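Local atomic coordinates of putative methyl-accepting chemotaxis protein (Salmonella enterica subsp. enterica serovar Typhimurium str. LT2, PDB entry 6DB1), a protein that probably senses small-molecule ligands through this N-terminal domain, a four-helix bundle, and passes the signal on to the chemotaxis machinery. Residues I13-G27 with K66-M78. Numbering follows the deposited sequence. Where two conformers were deposited one is given.
Sequences IDRHLVRQMTVLSQG and KLEEMKALSPGPM
His16 points its ring at the last turn of helix 54-73, where NE2 donates to Leu73 O at 2.8 Å, nearly in the ring plane and on a carbonyl lone pair. Pro77 CD lies over one face of the same ring, 3.4 Å from His16 CD2, while Pro77 CG rests against Leu17 CD2 at 3.5 Å. One turn on, the extended chain of Gln20 slides past Leu73 and brings NE2 to Pro75 O (3.3 Å, bent to 141°). That oxygen also accepts Met78 N of the type II' turn; Gln20 OE1 is buried without a polar partner. Farther along, where the axes of 13-27 and 66-73 run nearly antiparallel (159°), Val23 and Leu73 interlock as knobs into holes, and selenomethionine Met70, bent at chi2 (75°), sets SE between Gln20 O (3.3 Å) and Val23 CG1. At the far end Lys66 NZ joins Gln26 OE1 at 3.0 Å, approaching above the amide plane, and is also held by the syn lone pair of Glu69 OE2, one turn along its own helix. Phe135 of helix 110-144 packs on Gln20 and Met78. Pro75 O is thus gripped from both faces, fixing the Pro75-Met78 turn to helix 13-46, and Glu69 probably offsets the Lys66 charge.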
loop_
_atom_site.group_PDB
_atom_site.type_symbol
_atom_site.label_atom_id
_atom_site.label_comp_id
_atom_site.label_asym_id
_atom_site.label_seq_id
_atom_site.Cartn_x
_atom_site.Cartn_y
_atom_site.Cartn_z
ATOM N N ILE A 13 -2.638 20.957 -9.608
ATOM C CA ILE A 13 -3.492 19.782 -9.549
ATOM C C ILE A 13 -2.644 18.512 -9.410
ATOM O O ILE A 13 -3.014 17.638 -8.641
ATOM C CB ILE A 13 -4.415 19.737 -10.776
ATOM C CG1 ILE A 13 -5.172 21.057 -10.915
ATOM C CG2 ILE A 13 -5.358 18.550 -10.695
ATOM C CD1 ILE A 13 -5.867 21.232 -12.238
ATOM N N ASP A 14 -1.512 18.420 -10.101
ATOM C CA ASP A 14 -0.695 17.198 -10.013
ATOM C C ASP A 14 -0.227 16.947 -8.574
ATOM O O ASP A 14 -0.297 15.813 -8.086
ATOM C CB ASP A 14 0.545 17.264 -10.894
ATOM C CG ASP A 14 0.216 17.377 -12.341
ATOM O OD1 ASP A 14 -0.296 18.425 -12.764
ATOM O OD2 ASP A 14 0.540 16.412 -13.062
ATOM N N ARG A 15 0.276 17.994 -7.912
ATOM C CA ARG A 15 0.729 17.835 -6.534
ATOM C C ARG A 15 -0.416 17.424 -5.619
ATOM O O ARG A 15 -0.193 16.578 -4.754
ATOM C CB ARG A 15 1.361 19.094 -5.949
ATOM C CG ARG A 15 2.779 19.338 -6.430
ATOM C CD ARG A 15 3.399 20.458 -5.631
ATOM N NE ARG A 15 3.579 20.124 -4.224
ATOM C CZ ARG A 15 4.041 20.991 -3.328
ATOM N NH1 ARG A 15 4.197 20.634 -2.069
ATOM N NH2 ARG A 15 4.334 22.219 -3.699
ATOM N N HIS A 16 -1.612 17.983 -5.787
ATOM C CA HIS A 16 -2.719 17.637 -4.877
ATOM C C HIS A 16 -3.102 16.160 -5.061
ATOM O O HIS A 16 -3.299 15.442 -4.095
ATOM C CB HIS A 16 -3.933 18.554 -5.092
ATOM C CG HIS A 16 -4.993 18.404 -4.048
ATOM N ND1 HIS A 16 -5.334 19.430 -3.195
ATOM C CD2 HIS A 16 -5.748 17.344 -3.665
ATOM C CE1 HIS A 16 -6.273 19.014 -2.362
ATOM N NE2 HIS A 16 -6.531 17.738 -2.605
ATOM N N LEU A 17 -3.242 15.712 -6.316
ATOM C CA LEU A 17 -3.586 14.308 -6.570
ATOM C C LEU A 17 -2.529 13.405 -5.925
ATOM O O LEU A 17 -2.856 12.457 -5.216
ATOM C CB LEU A 17 -3.637 14.031 -8.076
ATOM C CG LEU A 17 -4.842 14.566 -8.837
ATOM C CD1 LEU A 17 -4.669 14.335 -10.331
ATOM C CD2 LEU A 17 -6.127 13.920 -8.347
ATOM N N VAL A 18 -1.266 13.730 -6.174
ATOM C CA VAL A 18 -0.147 12.931 -5.650
ATOM C C VAL A 18 -0.190 12.891 -4.102
ATOM O O VAL A 18 0.063 11.824 -3.524
ATOM C CB VAL A 18 1.190 13.451 -6.205
ATOM C CG1 VAL A 18 2.394 12.774 -5.572
ATOM C CG2 VAL A 18 1.235 13.303 -7.712
ATOM N N ARG A 19 -0.504 14.001 -3.428
ATOM C CA ARG A 19 -0.603 13.961 -1.960
ATOM C C ARG A 19 -1.713 12.972 -1.571
ATOM O O ARG A 19 -1.549 12.190 -0.668
ATOM C CB ARG A 19 -0.871 15.348 -1.354
ATOM C CG ARG A 19 0.332 16.287 -1.326
ATOM C CD ARG A 19 0.074 17.612 -0.610
ATOM N NE ARG A 19 -0.693 18.588 -1.391
ATOM C CZ ARG A 19 -0.183 19.670 -1.972
ATOM N NH1 ARG A 19 -0.953 20.430 -2.731
ATOM N NH2 ARG A 19 1.086 19.996 -1.787
ATOM N N GLN A 20 -2.842 13.001 -2.272
ATOM C CA GLN A 20 -3.949 12.074 -1.978
ATOM C C GLN A 20 -3.536 10.614 -2.220
ATOM O O GLN A 20 -3.880 9.738 -1.424
ATOM C CB GLN A 20 -5.177 12.369 -2.844
ATOM C CG GLN A 20 -5.962 13.614 -2.463
ATOM C CD GLN A 20 -7.042 13.881 -3.491
ATOM O OE1 GLN A 20 -6.771 14.322 -4.604
ATOM N NE2 GLN A 20 -8.283 13.641 -3.129
HETATM N N MSE A 21 -2.837 10.361 -3.331
HETATM C CA MSE A 21 -2.387 9.001 -3.682
HETATM C C MSE A 21 -1.394 8.497 -2.647
HETATM O O MSE A 21 -1.402 7.335 -2.296
HETATM C CB MSE A 21 -1.818 8.978 -5.118
HETATM C CG MSE A 21 -1.232 7.612 -5.513
HETATM SE SE MSE A 21 -0.482 7.670 -7.345
HETATM C CE MSE A 21 -1.560 9.206 -7.949
ATOM N N THR A 22 -0.556 9.397 -2.136
ATOM C CA THR A 22 0.446 9.055 -1.128
ATOM C C THR A 22 -0.223 8.759 0.219
ATOM O O THR A 22 0.145 7.804 0.872
ATOM C CB THR A 22 1.486 10.174 -0.985
ATOM O OG1 THR A 22 2.240 10.206 -2.199
ATOM C CG2 THR A 22 2.412 9.968 0.195
ATOM N N VAL A 23 -1.198 9.578 0.624
ATOM C CA VAL A 23 -1.902 9.351 1.890
ATOM C C VAL A 23 -2.680 8.026 1.825
ATOM O O VAL A 23 -2.733 7.283 2.816
ATOM C CB VAL A 23 -2.805 10.545 2.244
ATOM C CG1 VAL A 23 -3.769 10.233 3.380
ATOM C CG2 VAL A 23 -1.966 11.764 2.574
ATOM N N LEU A 24 -3.280 7.732 0.680
ATOM C CA LEU A 24 -4.020 6.484 0.499
ATOM C C LEU A 24 -3.056 5.286 0.594
ATOM O O LEU A 24 -3.374 4.281 1.223
ATOM C CB LEU A 24 -4.754 6.531 -0.849
ATOM C CG LEU A 24 -5.543 5.276 -1.241
ATOM C CD1 LEU A 24 -6.605 4.927 -0.206
ATOM C CD2 LEU A 24 -6.181 5.449 -2.620
ATOM N N SER A 25 -1.888 5.367 -0.036
ATOM C CA SER A 25 -0.907 4.260 0.033
ATOM C C SER A 25 -0.402 4.061 1.463
ATOM O O SER A 25 -0.205 2.946 1.909
ATOM C CB SER A 25 0.248 4.495 -0.885
ATOM O OG SER A 25 -0.159 4.379 -2.226
ATOM N N GLN A 26 -0.174 5.167 2.150
ATOM C CA GLN A 26 0.281 5.122 3.513
ATOM C C GLN A 26 -0.800 4.468 4.377
ATOM O O GLN A 26 -0.477 3.677 5.263
ATOM C CB GLN A 26 0.637 6.522 4.004
ATOM C CG GLN A 26 1.936 7.059 3.425
ATOM C CD GLN A 26 2.119 8.536 3.694
ATOM O OE1 GLN A 26 1.163 9.282 3.932
ATOM N NE2 GLN A 26 3.360 8.983 3.616
ATOM N N GLY A 27 -2.072 4.803 4.122
ATOM C CA GLY A 27 -3.158 4.206 4.867
ATOM C C GLY A 27 -3.194 2.696 4.669
ATOM O O GLY A 27 -3.419 1.936 5.605
ATOM N N LYS A 66 -4.174 8.714 9.023
ATOM C CA LYS A 66 -4.155 8.826 7.567
ATOM C C LYS A 66 -5.573 9.025 7.022
ATOM O O LYS A 66 -5.728 9.732 6.073
ATOM C CB LYS A 66 -3.403 7.654 6.942
ATOM C CG LYS A 66 -1.907 7.710 7.194
ATOM C CD LYS A 66 -1.286 9.008 6.720
ATOM C CE LYS A 66 0.193 9.108 7.012
ATOM N NZ LYS A 66 0.700 10.435 6.612
ATOM N N LEU A 67 -6.590 8.440 7.634
ATOM C CA LEU A 67 -7.959 8.687 7.197
ATOM C C LEU A 67 -8.303 10.166 7.418
ATOM O O LEU A 67 -8.920 10.791 6.578
ATOM C CB LEU A 67 -8.931 7.792 7.973
ATOM C CG LEU A 67 -10.416 8.054 7.715
ATOM C CD1 LEU A 67 -10.784 7.784 6.266
ATOM C CD2 LEU A 67 -11.284 7.220 8.655
ATOM N N GLU A 68 -7.924 10.717 8.567
ATOM C CA GLU A 68 -8.236 12.113 8.841
ATOM C C GLU A 68 -7.561 13.006 7.796
ATOM O O GLU A 68 -8.164 13.936 7.300
ATOM C CB GLU A 68 -7.798 12.503 10.254
ATOM C CG GLU A 68 -8.706 11.964 11.340
ATOM C CD GLU A 68 -10.184 12.198 11.104
ATOM O OE1 GLU A 68 -10.858 11.261 10.643
ATOM O OE2 GLU A 68 -10.652 13.321 11.365
ATOM N N GLU A 69 -6.325 12.691 7.447
ATOM C CA GLU A 69 -5.572 13.456 6.460
ATOM C C GLU A 69 -6.229 13.297 5.075
ATOM O O GLU A 69 -6.298 14.268 4.276
ATOM C CB GLU A 69 -4.130 12.956 6.463
ATOM C CG GLU A 69 -3.088 14.007 6.189
ATOM C CD GLU A 69 -1.683 13.431 6.065
ATOM O OE1 GLU A 69 -0.920 13.953 5.221
ATOM O OE2 GLU A 69 -1.362 12.444 6.788
HETATM N N MSE A 70 -6.750 12.105 4.793
HETATM C CA MSE A 70 -7.396 11.881 3.494
HETATM C C MSE A 70 -8.625 12.715 3.394
HETATM O O MSE A 70 -8.862 13.348 2.358
HETATM C CB MSE A 70 -7.760 10.419 3.241
HETATM C CG MSE A 70 -8.063 10.146 1.750
HETATM SE SE MSE A 70 -6.420 10.101 0.659
HETATM C CE MSE A 70 -7.326 9.830 -1.051
ATOM N N LYS A 71 -9.408 12.752 4.480
ATOM C CA LYS A 71 -10.662 13.538 4.522
ATOM C C LYS A 71 -10.395 15.035 4.312
ATOM O O LYS A 71 -11.169 15.719 3.615
ATOM C CB LYS A 71 -11.357 13.375 5.878
ATOM C CG LYS A 71 -12.076 12.051 6.088
ATOM C CD LYS A 71 -12.627 11.910 7.476
ATOM C CE LYS A 71 -13.575 10.742 7.592
ATOM N NZ LYS A 71 -13.850 10.431 9.010
ATOM N N ALA A 72 -9.345 15.540 4.966
ATOM C CA ALA A 72 -8.968 16.959 4.888
ATOM C C ALA A 72 -8.586 17.362 3.456
ATOM O O ALA A 72 -8.768 18.520 3.095
ATOM C CB ALA A 72 -7.846 17.253 5.868
ATOM N N LEU A 73 -8.091 16.409 2.651
ATOM C CA LEU A 73 -7.649 16.633 1.247
ATOM C C LEU A 73 -8.763 16.390 0.220
ATOM O O LEU A 73 -8.584 16.739 -0.945
ATOM C CB LEU A 73 -6.534 15.628 0.910
ATOM C CG LEU A 73 -5.189 15.788 1.616
ATOM C CD1 LEU A 73 -4.243 14.672 1.199
ATOM C CD2 LEU A 73 -4.554 17.139 1.324
ATOM N N SER A 74 -9.900 15.831 0.643
ATOM C CA SER A 74 -10.939 15.377 -0.272
ATOM C C SER A 74 -12.195 16.272 -0.292
ATOM O O SER A 74 -12.568 16.913 0.716
ATOM C CB SER A 74 -11.277 13.961 0.094
ATOM O OG SER A 74 -10.075 13.191 0.189
ATOM N N PRO A 75 -12.885 16.291 -1.436
ATOM C CA PRO A 75 -12.498 15.516 -2.643
ATOM C C PRO A 75 -11.385 16.158 -3.476
ATOM O O PRO A 75 -10.738 15.463 -4.252
ATOM C CB PRO A 75 -13.739 15.525 -3.530
ATOM C CG PRO A 75 -14.372 16.846 -3.185
ATOM C CD PRO A 75 -14.209 16.898 -1.680
ATOM N N GLY A 76 -11.150 17.454 -3.297
ATOM C CA GLY A 76 -10.153 18.103 -4.128
ATOM C C GLY A 76 -10.517 17.987 -5.613
ATOM O O GLY A 76 -11.682 18.103 -5.984
ATOM N N PRO A 77 -9.527 17.733 -6.475
ATOM C CA PRO A 77 -9.715 17.601 -7.922
ATOM C C PRO A 77 -10.266 16.255 -8.411
ATOM O O PRO A 77 -10.592 16.118 -9.587
ATOM C CB PRO A 77 -8.297 17.716 -8.482
ATOM C CG PRO A 77 -7.489 17.030 -7.434
ATOM C CD PRO A 77 -8.118 17.505 -6.138
HETATM N N MSE A 78 -10.348 15.286 -7.500
HETATM C CA MSE A 78 -10.838 13.928 -7.801
HETATM C C MSE A 78 -12.349 13.875 -7.803
HETATM O O MSE A 78 -12.996 14.624 -7.052
HETATM C CB MSE A 78 -10.233 13.015 -6.731
HETATM C CG MSE A 78 -10.996 11.713 -6.528
HETATM SE SE MSE A 78 -10.542 10.418 -7.941
HETATM C CE MSE A 78 -8.601 10.732 -8.110
#